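Local coordinates for protein polyporopepsin (Irpex lacteus, PDB 1WKR) that cleaves peptide bonds as an aspartic endopeptidase of the pepsin family, with broad specificity and milk-clotting activity, at residues L82-Q87 with N131-T137; T165-Y170 with F316-Y320; T240-L245 with S285-L291. All coordinates share one frame; numbering follows the deposited sequence.

Contact 1: residues L82-Q87 with N131-T137; sequences LTIPKQ and NLFSQGT
Q135 and T83 show how one side-chain amide can close a helix end against a strand. The NE2 of Q135 donates to the backbone T83 O at 2.8 Å, in a rather bent bond, and also to T137 OG1 at 2.8 Å, so one nitrogen joins the strand to the chain just past the helix. With CG lodged between the backbone N and carbonyl carbon (chi1 82°) and the rest of the chain extended, the amide reaches across to the strand, and Q135 OE1 comes to lie 3.4 Å from P85 CD. Cutting this side chain back to an alanine is likely to leave T83 O without this donor and T137 OG1 without the N-H it accepts from. G136, at positive phi, completes a Schellman motif that ends the helix.

A pair of side-chain amides meets beyond I84. N131 ND2 donates to Q87 OE1 at 2.8 Å, nearly straight (163°). The acceptor lies in the plane of the N131 amide, yet the donor stands above the carbonyl plane of Q87, the two amides being turned 53° apart. The Q87 NE2 is held by P126 O, which fixes the rotation of that amide.

Between these polar links L132 CD2 fits between two strand residues, 3.6 Å from I84 CG1 and 3.8 Å from L82 CB, the side chains crossing at about a right angle. I84 CG2 meets N131 CB at 3.7 Å, and L82 CD2 meets T137 CG2 at 3.7 Å.

Helix 128-134 thus lies, in the N-terminal lobe of the pepsin fold, against the beginning of strand 82-96, which turns a corner just after I84. I84 bonds through its backbone to V77 of strand 67-79, while L82 and L132 both touch F162 of strand 155-162.

Contact 2: residues T165-Y170 with F316-Y320; sequences TDSSKY and FYSVY
D166, whose backbone N meets Y317 across this contact, has its carboxylate oxygen OD1 gripped by two groups of S168: the hydroxyl, with S168 OG donating to D166 OD1 at 2.7 Å, and the amide, with S168 N at 3.0 Å from it. Both arrive from the same face of the carboxylate, and the second bond makes an Asx turn that shapes the loop.

That loop closes round Y317, whose OH accepts from the backbone D166 N at 3.0 Å and a fairly straight 156°. Because CG of Y317 lies anti to its backbone N (chi1 -172°), the ring leaves the strand and runs out among the loop residues. T165 CB stands at the ring's edge, near its plane. K169 contributes CB, 3.6 Å from Y317 CE1, its ammonium end leading away. Y170 lies alongside with its ring nearly parallel, planes 20° apart, but slid so far that the rings barely overlap; the nearest carbons, Y170 CD2 and Y317 CD2, are 3.6 Å apart. T165 CG2 touches V319 CG2 at 3.9 Å.

Strand 316-321 is bonded on both sides, S318 to V145 and Y317 to A330, and the loop packs on one face of what is probably the antiparallel sheet joining the two lobes in pepsin-like enzymes. Y317 thus takes one backbone N-H at its oxygen, while mostly carbon atoms of T165, K169 and Y170 pack round its ring. D166 OD2 lies close to E159 OE1, and this nearness may raise the pKa of one carboxylate, an effect the two donors on D166 OD1 would probably offset in part.

Contact 3: residues T240-L245 with S285-L291; sequences TGLLRL and SASSVYL
R244 and Y290 face each other in the antiparallel, non-hydrogen-bonded pair at the middle of this strand pairing, and the interactions around them fall into four kinds.

Backbone bonds come first. L291 N donates to L243 O at 2.9 Å, and L245 N donates to V289 O at 3.0 Å. Where a second direct bond might be expected in each pair, a water stands instead: one links L243 N to L291 O, the other L245 O to V289 N.

The aromatic contact is a CH-pi interaction. T240 CG2 sits over one face of the Y290 ring, 3.7 Å from its centroid and 15° off the normal. T240 OG1 accepts from L242 N in an ST turn and is also hydrogen-bonded to D237.

The polar group is gathered at the end of R244. With CG anti to the backbone N (chi1 -174°) and an extended chain, the guanidinium runs past Y290, its plane nearly perpendicular to the ring. R244 NH1 lies 2.8 Å from S288 OG and 3.1 Å from Y290 OH. Y290 OH accepts from S285 N at 2.9 Å, almost straight, which binds the loop back to the strand.

Apolar packing gathers round L245, on the same face as V289, and the neighbouring L291. L245 CD1 meets L291 CD2 at 3.7 Å, crossing at about a right angle, and L243 CB adjoins L291 CD1. L243 and L291 both rest on Y228 of helix 222-232.

With leucines toward the helix and polar and aromatic groups round R244, this is an antiparallel strand pair packed on a helix in the C-terminal lobe of the bilobal pepsin fold.

Bonding changes with place in these three contacts. Contact 2 lies nearest the chain's centre, on what is probably the six-stranded antiparallel sheet joining the lobes in pepsin-like enzymes. Contact 1 belongs to the N-terminal lobe but touches strand 155-162, which pairs with strand 142-146, the neighbour of strand 316-321. Contact 3, in the C-terminal lobe about 44 Å from contact 1 between centres, is nested within the loop that contact 2 closes. Only contact 3 pairs strands and is mostly buried; the others are partly so. Side-chain amides join helix to strand in contact 1, a tyrosine receives a loop in contact 2, and contact 3 joins backbone and water-mediated bonds to leucine packing and an arginine-tyrosine cluster.

Contact 1: residues L82-Q87 with N131-T137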
loop_
_atom_site.group_PDB
_atom_site.type_symbol
_atom_site.label_atom_id
_atom_site.label_comp_id
_atom_site.label_asym_id
_atom_site.label_seq_id
_atom_site.Cartn_x
_atom_site.Cartn_y
_atom_site.Cartn_z
ATOM N N LEU A 82 -6.283 -1.010 -20.429
ATOM C CA LEU A 82 -6.757 0.387 -20.260
ATOM C C LEU A 82 -5.656 1.309 -20.701
ATOM O O LEU A 82 -4.457 1.107 -20.393
ATOM C CB LEU A 82 -7.137 0.636 -18.807
ATOM C CG LEU A 82 -8.158 -0.376 -18.221
ATOM C CD1 LEU A 82 -8.418 0.060 -16.779
ATOM C CD2 LEU A 82 -9.491 -0.370 -18.989
ATOM N N THR A 83 -6.036 2.383 -21.367
ATOM C CA THR A 83 -5.043 3.406 -21.854
ATOM C C THR A 83 -5.439 4.744 -21.394
ATOM O O THR A 83 -6.669 5.147 -21.509
ATOM C CB THR A 83 -4.982 3.353 -23.367
ATOM O OG1 THR A 83 -4.564 1.989 -23.757
ATOM C CG2 THR A 83 -3.977 4.274 -23.924
ATOM N N ILE A 84 -4.508 5.554 -20.919
ATOM C CA ILE A 84 -4.710 6.895 -20.476
ATOM C C ILE A 84 -3.864 7.823 -21.301
ATOM O O ILE A 84 -2.639 7.911 -21.058
ATOM C CB ILE A 84 -4.299 7.103 -18.980
ATOM C CG1 ILE A 84 -4.986 6.053 -18.118
ATOM C CG2 ILE A 84 -4.648 8.517 -18.552
ATOM C CD1 ILE A 84 -4.305 5.939 -16.726
ATOM N N PRO A 85 -4.406 8.520 -22.269
ATOM C CA PRO A 85 -3.612 9.507 -23.027
ATOM C C PRO A 85 -3.377 10.771 -22.025
ATOM O O PRO A 85 -4.299 11.069 -21.268
ATOM C CB PRO A 85 -4.543 9.888 -24.226
ATOM C CG PRO A 85 -5.917 9.317 -23.976
ATOM C CD PRO A 85 -5.814 8.388 -22.803
ATOM N N LYS A 86 -2.302 11.320 -22.046
ATOM C CA LYS A 86 -1.988 12.491 -21.385
ATOM C C LYS A 86 -2.019 12.408 -19.848
ATOM O O LYS A 86 -2.372 13.363 -19.182
ATOM C CB LYS A 86 -2.794 13.664 -21.927
ATOM C CG LYS A 86 -2.611 13.970 -23.449
ATOM C CD LYS A 86 -3.015 15.483 -23.815
ATOM C CE LYS A 86 -2.105 16.364 -22.922
ATOM N NZ LYS A 86 -2.149 17.939 -23.573
ATOM N N GLN A 87 -1.680 11.247 -19.353
ATOM C CA GLN A 87 -1.397 11.121 -17.906
ATOM C C GLN A 87 -0.172 11.947 -17.520
ATOM O O GLN A 87 0.855 11.842 -18.194
ATOM C CB GLN A 87 -1.147 9.645 -17.579
ATOM C CG GLN A 87 -0.762 9.435 -16.086
ATOM C CD GLN A 87 -1.851 9.817 -15.129
ATOM O OE1 GLN A 87 -3.011 9.370 -15.319
ATOM N NE2 GLN A 87 -1.554 10.585 -14.090
ATOM N N ASN A 131 -8.125 9.846 -14.004
ATOM C CA ASN A 131 -8.157 9.993 -15.448
ATOM C C ASN A 131 -8.909 8.894 -16.138
ATOM O O ASN A 131 -9.667 9.139 -17.113
ATOM C CB ASN A 131 -6.744 10.123 -16.019
ATOM C CG ASN A 131 -6.131 11.470 -15.743
ATOM O OD1 ASN A 131 -6.811 12.499 -15.721
ATOM N ND2 ASN A 131 -4.808 11.485 -15.526
ATOM N N LEU A 132 -8.740 7.639 -15.730
ATOM C CA LEU A 132 -9.514 6.532 -16.271
ATOM C C LEU A 132 -11.011 6.846 -16.123
ATOM O O LEU A 132 -11.792 6.501 -17.036
ATOM C CB LEU A 132 -9.208 5.239 -15.525
ATOM C CG LEU A 132 -7.847 4.626 -15.966
ATOM C CD1 LEU A 132 -7.489 3.516 -14.952
ATOM C CD2 LEU A 132 -7.921 4.048 -17.367
ATOM N N PHE A 133 -11.425 7.423 -15.005
ATOM C CA PHE A 133 -12.827 7.743 -14.832
ATOM C C PHE A 133 -13.235 8.956 -15.620
ATOM O O PHE A 133 -14.276 8.914 -16.334
ATOM C CB PHE A 133 -13.112 7.951 -13.347
ATOM C CG PHE A 133 -14.562 8.341 -13.176
ATOM C CD1 PHE A 133 -15.570 7.392 -13.435
ATOM C CD2 PHE A 133 -14.933 9.666 -12.849
ATOM C CE1 PHE A 133 -16.937 7.801 -13.418
ATOM C CE2 PHE A 133 -16.301 10.001 -12.791
ATOM C CZ PHE A 133 -17.252 9.089 -13.083
ATOM N N SER A 134 -12.498 10.064 -15.598
ATOM C CA SER A 134 -12.984 11.296 -16.278
ATOM C C SER A 134 -12.928 11.097 -17.783
ATOM O O SER A 134 -13.744 11.787 -18.478
ATOM C CB SER A 134 -12.126 12.502 -15.842
ATOM O OG SER A 134 -10.811 12.350 -16.263
ATOM N N GLN A 135 -12.104 10.261 -18.322
ATOM C CA GLN A 135 -12.084 10.030 -19.757
ATOM C C GLN A 135 -13.158 9.043 -20.173
ATOM O O GLN A 135 -13.306 8.799 -21.402
ATOM C CB GLN A 135 -10.686 9.534 -20.169
ATOM C CG GLN A 135 -10.481 8.106 -19.957
ATOM C CD GLN A 135 -8.947 7.653 -20.151
ATOM O OE1 GLN A 135 -8.070 8.532 -20.258
ATOM N NE2 GLN A 135 -8.732 6.355 -20.085
ATOM N N GLY A 136 -13.914 8.503 -19.261
ATOM C CA GLY A 136 -15.075 7.667 -19.619
ATOM C C GLY A 136 -14.749 6.254 -19.694
ATOM O O GLY A 136 -15.593 5.426 -20.120
ATOM N N THR A 137 -13.530 5.762 -19.379
ATOM C CA THR A 137 -13.126 4.372 -19.568
ATOM C C THR A 137 -13.725 3.465 -18.450
ATOM O O THR A 137 -14.376 2.385 -18.794
ATOM C CB THR A 137 -11.665 4.261 -19.534
ATOM O OG1 THR A 137 -11.154 5.104 -20.607
ATOM C CG2 THR A 137 -11.185 2.779 -19.814
#

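Contact 2: residues T165-Y170 with F316-Y320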
loop_
_atom_site.group_PDB
_atom_site.type_symbol
_atom_site.label_atom_id
_atom_site.label_comp_id
_atom_site.label_asym_id
_atom_site.label_seq_id
_atom_site.Cartn_x
_atom_site.Cartn_y
_atom_site.Cartn_z
ATOM N N THR A 165 -15.134 -4.112 -8.451
ATOM C CA THR A 165 -14.577 -5.126 -7.587
ATOM C C THR A 165 -14.581 -6.459 -8.264
ATOM O O THR A 165 -15.331 -6.651 -9.310
ATOM C CB THR A 165 -15.320 -5.241 -6.247
ATOM O OG1 THR A 165 -16.729 -5.568 -6.534
ATOM C CG2 THR A 165 -15.349 -3.964 -5.475
ATOM N N ASP A 166 -13.813 -7.408 -7.858
ATOM C CA ASP A 166 -13.661 -8.750 -8.400
ATOM C C ASP A 166 -13.992 -9.737 -7.295
ATOM O O ASP A 166 -13.221 -9.941 -6.385
ATOM C CB ASP A 166 -12.248 -8.967 -8.873
ATOM C CG ASP A 166 -11.946 -10.330 -9.513
ATOM O OD1 ASP A 166 -12.818 -11.203 -9.320
ATOM O OD2 ASP A 166 -10.879 -10.542 -10.051
ATOM N N SER A 167 -15.219 -10.308 -7.362
ATOM C CA SER A 167 -15.718 -11.180 -6.296
ATOM C C SER A 167 -14.976 -12.501 -6.171
ATOM O O SER A 167 -15.088 -13.193 -5.166
ATOM C CB SER A 167 -17.325 -11.531 -6.543
ATOM O OG SER A 167 -17.428 -12.270 -7.568
ATOM N N SER A 168 -14.123 -12.809 -7.128
ATOM C CA SER A 168 -13.276 -13.971 -7.019
ATOM C C SER A 168 -12.109 -13.755 -6.044
ATOM O O SER A 168 -11.424 -14.689 -5.685
ATOM C CB SER A 168 -12.723 -14.459 -8.392
ATOM O OG SER A 168 -11.649 -13.606 -8.823
ATOM N N LYS A 169 -11.934 -12.501 -5.595
ATOM C CA LYS A 169 -10.822 -12.105 -4.725
ATOM C C LYS A 169 -11.268 -11.855 -3.302
ATOM O O LYS A 169 -10.421 -11.409 -2.494
ATOM C CB LYS A 169 -10.127 -10.905 -5.288
ATOM C CG LYS A 169 -9.651 -11.074 -6.744
ATOM C CD LYS A 169 -8.636 -12.174 -6.888
ATOM C CE LYS A 169 -8.020 -12.175 -8.264
ATOM N NZ LYS A 169 -6.944 -13.198 -8.395
ATOM N N TYR A 170 -12.520 -12.066 -2.938
ATOM C CA TYR A 170 -12.899 -11.907 -1.548
ATOM C C TYR A 170 -13.988 -12.877 -1.163
ATOM O O TYR A 170 -14.710 -13.378 -2.047
ATOM C CB TYR A 170 -13.297 -10.457 -1.231
ATOM C CG TYR A 170 -14.641 -9.990 -1.799
ATOM C CD1 TYR A 170 -15.850 -10.117 -1.118
ATOM C CD2 TYR A 170 -14.694 -9.376 -3.049
ATOM C CE1 TYR A 170 -17.050 -9.667 -1.643
ATOM C CE2 TYR A 170 -15.913 -8.886 -3.553
ATOM C CZ TYR A 170 -17.037 -9.055 -2.830
ATOM O OH TYR A 170 -18.260 -8.572 -3.339
ATOM N N PHE A 316 -6.650 -9.282 3.456
ATOM C CA PHE A 316 -7.941 -8.616 3.272
ATOM C C PHE A 316 -7.995 -7.972 1.945
ATOM O O PHE A 316 -7.049 -7.258 1.526
ATOM C CB PHE A 316 -8.171 -7.598 4.393
ATOM C CG PHE A 316 -8.195 -8.253 5.766
ATOM C CD1 PHE A 316 -9.321 -8.960 6.173
ATOM C CD2 PHE A 316 -7.101 -8.195 6.607
ATOM C CE1 PHE A 316 -9.344 -9.613 7.358
ATOM C CE2 PHE A 316 -7.153 -8.863 7.835
ATOM C CZ PHE A 316 -8.250 -9.565 8.178
ATOM N N TYR A 317 -9.102 -8.106 1.249
ATOM C CA TYR A 317 -9.360 -7.406 -0.020
ATOM C C TYR A 317 -9.704 -5.948 0.304
ATOM O O TYR A 317 -10.446 -5.707 1.277
ATOM C CB TYR A 317 -10.550 -8.064 -0.724
ATOM C CG TYR A 317 -10.818 -7.569 -2.124
ATOM C CD1 TYR A 317 -9.878 -7.761 -3.141
ATOM C CD2 TYR A 317 -12.026 -6.970 -2.471
ATOM C CE1 TYR A 317 -10.118 -7.376 -4.456
ATOM C CE2 TYR A 317 -12.286 -6.633 -3.799
ATOM C CZ TYR A 317 -11.353 -6.828 -4.744
ATOM O OH TYR A 317 -11.619 -6.487 -6.091
ATOM N N SER A 318 -9.221 -5.003 -0.480
ATOM C CA SER A 318 -9.455 -3.553 -0.146
ATOM C C SER A 318 -9.967 -2.822 -1.344
ATOM O O SER A 318 -9.601 -3.051 -2.487
ATOM C CB SER A 318 -8.169 -2.952 0.419
ATOM O OG SER A 318 -7.038 -3.089 -0.436
ATOM N N VAL A 319 -10.874 -1.875 -1.044
ATOM C CA VAL A 319 -11.579 -1.083 -2.058
ATOM C C VAL A 319 -11.371 0.411 -1.733
ATOM O O VAL A 319 -11.740 0.861 -0.681
ATOM C CB VAL A 319 -13.066 -1.427 -2.126
ATOM C CG1 VAL A 319 -13.724 -0.612 -3.259
ATOM C CG2 VAL A 319 -13.280 -2.951 -2.329
ATOM N N TYR A 320 -10.816 1.125 -2.709
ATOM C CA TYR A 320 -10.423 2.524 -2.559
ATOM C C TYR A 320 -11.417 3.307 -3.459
ATOM O O TYR A 320 -11.252 3.374 -4.667
ATOM C CB TYR A 320 -8.987 2.739 -2.993
ATOM C CG TYR A 320 -8.036 1.852 -2.204
ATOM C CD1 TYR A 320 -7.786 0.565 -2.605
ATOM C CD2 TYR A 320 -7.473 2.297 -1.017
ATOM C CE1 TYR A 320 -7.022 -0.317 -1.850
ATOM C CE2 TYR A 320 -6.648 1.412 -0.241
ATOM C CZ TYR A 320 -6.473 0.144 -0.697
ATOM O OH TYR A 320 -5.691 -0.738 0.072
#

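Contact 3: residues T240-L245 with S285-L291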
loop_
_atom_site.group_PDB
_atom_site.type_symbol
_atom_site.label_atom_id
_atom_site.label_comp_id
_atom_site.label_asym_id
_atom_site.label_seq_id
_atom_site.Cartn_x
_atom_site.Cartn_y
_atom_site.Cartn_z
ATOM N N THR A 240 17.273 -8.468 11.845
ATOM C CA THR A 240 16.117 -8.160 10.993
ATOM C C THR A 240 15.533 -6.804 11.125
ATOM O O THR A 240 14.840 -6.397 10.179
ATOM C CB THR A 240 15.029 -9.230 11.252
ATOM O OG1 THR A 240 14.557 -9.098 12.591
ATOM C CG2 THR A 240 15.485 -10.676 10.987
ATOM N N GLY A 241 15.605 -6.159 12.268
ATOM C CA GLY A 241 14.796 -5.024 12.516
ATOM C C GLY A 241 13.315 -5.263 12.753
ATOM O O GLY A 241 12.485 -4.364 12.835
ATOM N N LEU A 242 12.995 -6.584 12.947
ATOM C CA LEU A 242 11.591 -7.008 13.290
ATOM C C LEU A 242 11.555 -7.496 14.685
ATOM O O LEU A 242 12.610 -7.996 15.258
ATOM C CB LEU A 242 11.157 -8.069 12.320
ATOM C CG LEU A 242 11.096 -7.639 10.815
ATOM C CD1 LEU A 242 10.583 -8.768 9.984
ATOM C CD2 LEU A 242 10.207 -6.396 10.631
ATOM N N LEU A 243 10.422 -7.547 15.320
ATOM C CA LEU A 243 10.258 -8.261 16.597
ATOM C C LEU A 243 10.417 -9.736 16.362
ATOM O O LEU A 243 10.111 -10.237 15.279
ATOM C CB LEU A 243 8.875 -7.999 17.109
ATOM C CG LEU A 243 8.591 -6.605 17.656
ATOM C CD1 LEU A 243 7.100 -6.433 17.990
ATOM C CD2 LEU A 243 9.458 -6.260 18.858
ATOM N N ARG A 244 10.891 -10.464 17.358
ATOM C CA ARG A 244 11.045 -11.908 17.292
ATOM C C ARG A 244 10.306 -12.562 18.465
ATOM O O ARG A 244 10.282 -12.057 19.567
ATOM C CB ARG A 244 12.508 -12.337 17.314
ATOM C CG ARG A 244 12.788 -13.812 17.111
ATOM C CD ARG A 244 14.336 -14.263 17.184
ATOM N NE ARG A 244 14.412 -15.819 17.314
ATOM C CZ ARG A 244 14.973 -16.608 16.458
ATOM N NH1 ARG A 244 15.704 -16.218 15.370
ATOM N NH2 ARG A 244 14.763 -17.915 16.585
ATOM N N LEU A 245 9.729 -13.743 18.166
ATOM C CA LEU A 245 9.106 -14.599 19.181
ATOM C C LEU A 245 9.902 -15.939 19.226
ATOM O O LEU A 245 10.367 -16.418 18.262
ATOM C CB LEU A 245 7.646 -14.967 18.760
ATOM C CG LEU A 245 6.684 -13.793 18.682
ATOM C CD1 LEU A 245 5.292 -14.350 18.328
ATOM C CD2 LEU A 245 6.642 -13.051 20.018
ATOM N N SER A 285 17.104 -15.682 10.389
ATOM C CA SER A 285 17.586 -17.137 10.248
ATOM C C SER A 285 16.451 -18.064 10.101
ATOM O O SER A 285 15.236 -17.667 10.384
ATOM C CB SER A 285 18.219 -17.478 11.399
ATOM O OG SER A 285 17.490 -17.292 12.862
ATOM N N ALA A 286 16.669 -19.229 9.573
ATOM C CA ALA A 286 15.654 -20.187 9.334
ATOM C C ALA A 286 15.088 -20.662 10.631
ATOM O O ALA A 286 15.700 -20.634 11.681
ATOM C CB ALA A 286 16.247 -21.433 8.561
ATOM N N SER A 287 13.827 -21.173 10.581
ATOM C CA SER A 287 13.113 -21.814 11.716
ATOM C C SER A 287 13.027 -20.753 12.842
ATOM O O SER A 287 13.332 -21.109 14.042
ATOM C CB SER A 287 13.798 -23.055 12.229
ATOM O OG SER A 287 13.813 -24.025 11.162
ATOM N N SER A 288 12.806 -19.572 12.515
ATOM C CA SER A 288 12.678 -18.412 13.455
ATOM C C SER A 288 11.429 -17.604 13.102
ATOM O O SER A 288 11.030 -17.581 11.952
ATOM C CB SER A 288 13.846 -17.447 13.269
ATOM O OG SER A 288 15.116 -18.186 13.406
ATOM N N VAL A 289 10.812 -17.036 14.141
ATOM C CA VAL A 289 9.544 -16.276 13.951
ATOM C C VAL A 289 9.795 -14.760 14.124
ATOM O O VAL A 289 10.136 -14.318 15.225
ATOM C CB VAL A 289 8.525 -16.726 14.988
ATOM C CG1 VAL A 289 7.237 -15.898 14.827
ATOM C CG2 VAL A 289 8.194 -18.204 14.742
ATOM N N TYR A 290 9.570 -14.004 13.050
ATOM C CA TYR A 290 9.704 -12.545 13.088
ATOM C C TYR A 290 8.341 -11.945 12.778
ATOM O O TYR A 290 7.569 -12.459 11.943
ATOM C CB TYR A 290 10.743 -12.027 12.034
ATOM C CG TYR A 290 12.078 -12.685 12.243
ATOM C CD1 TYR A 290 12.913 -12.320 13.240
ATOM C CD2 TYR A 290 12.485 -13.700 11.381
ATOM C CE1 TYR A 290 14.203 -12.954 13.467
ATOM C CE2 TYR A 290 13.771 -14.303 11.544
ATOM C CZ TYR A 290 14.495 -13.875 12.549
ATOM O OH TYR A 290 15.789 -14.566 12.701
ATOM N N LEU A 291 7.994 -10.860 13.424
ATOM C CA LEU A 291 6.676 -10.244 13.336
ATOM C C LEU A 291 6.639 -9.107 12.379
ATOM O O LEU A 291 7.613 -8.332 12.234
ATOM C CB LEU A 291 6.172 -9.817 14.687
ATOM C CG LEU A 291 6.218 -10.869 15.806
ATOM C CD1 LEU A 291 5.612 -10.341 17.079
ATOM C CD2 LEU A 291 5.535 -12.157 15.332
HETATM O O HOH W 1 8.189 -6.179 13.871
HETATM O O HOH W 2 11.578 -18.333 16.736
#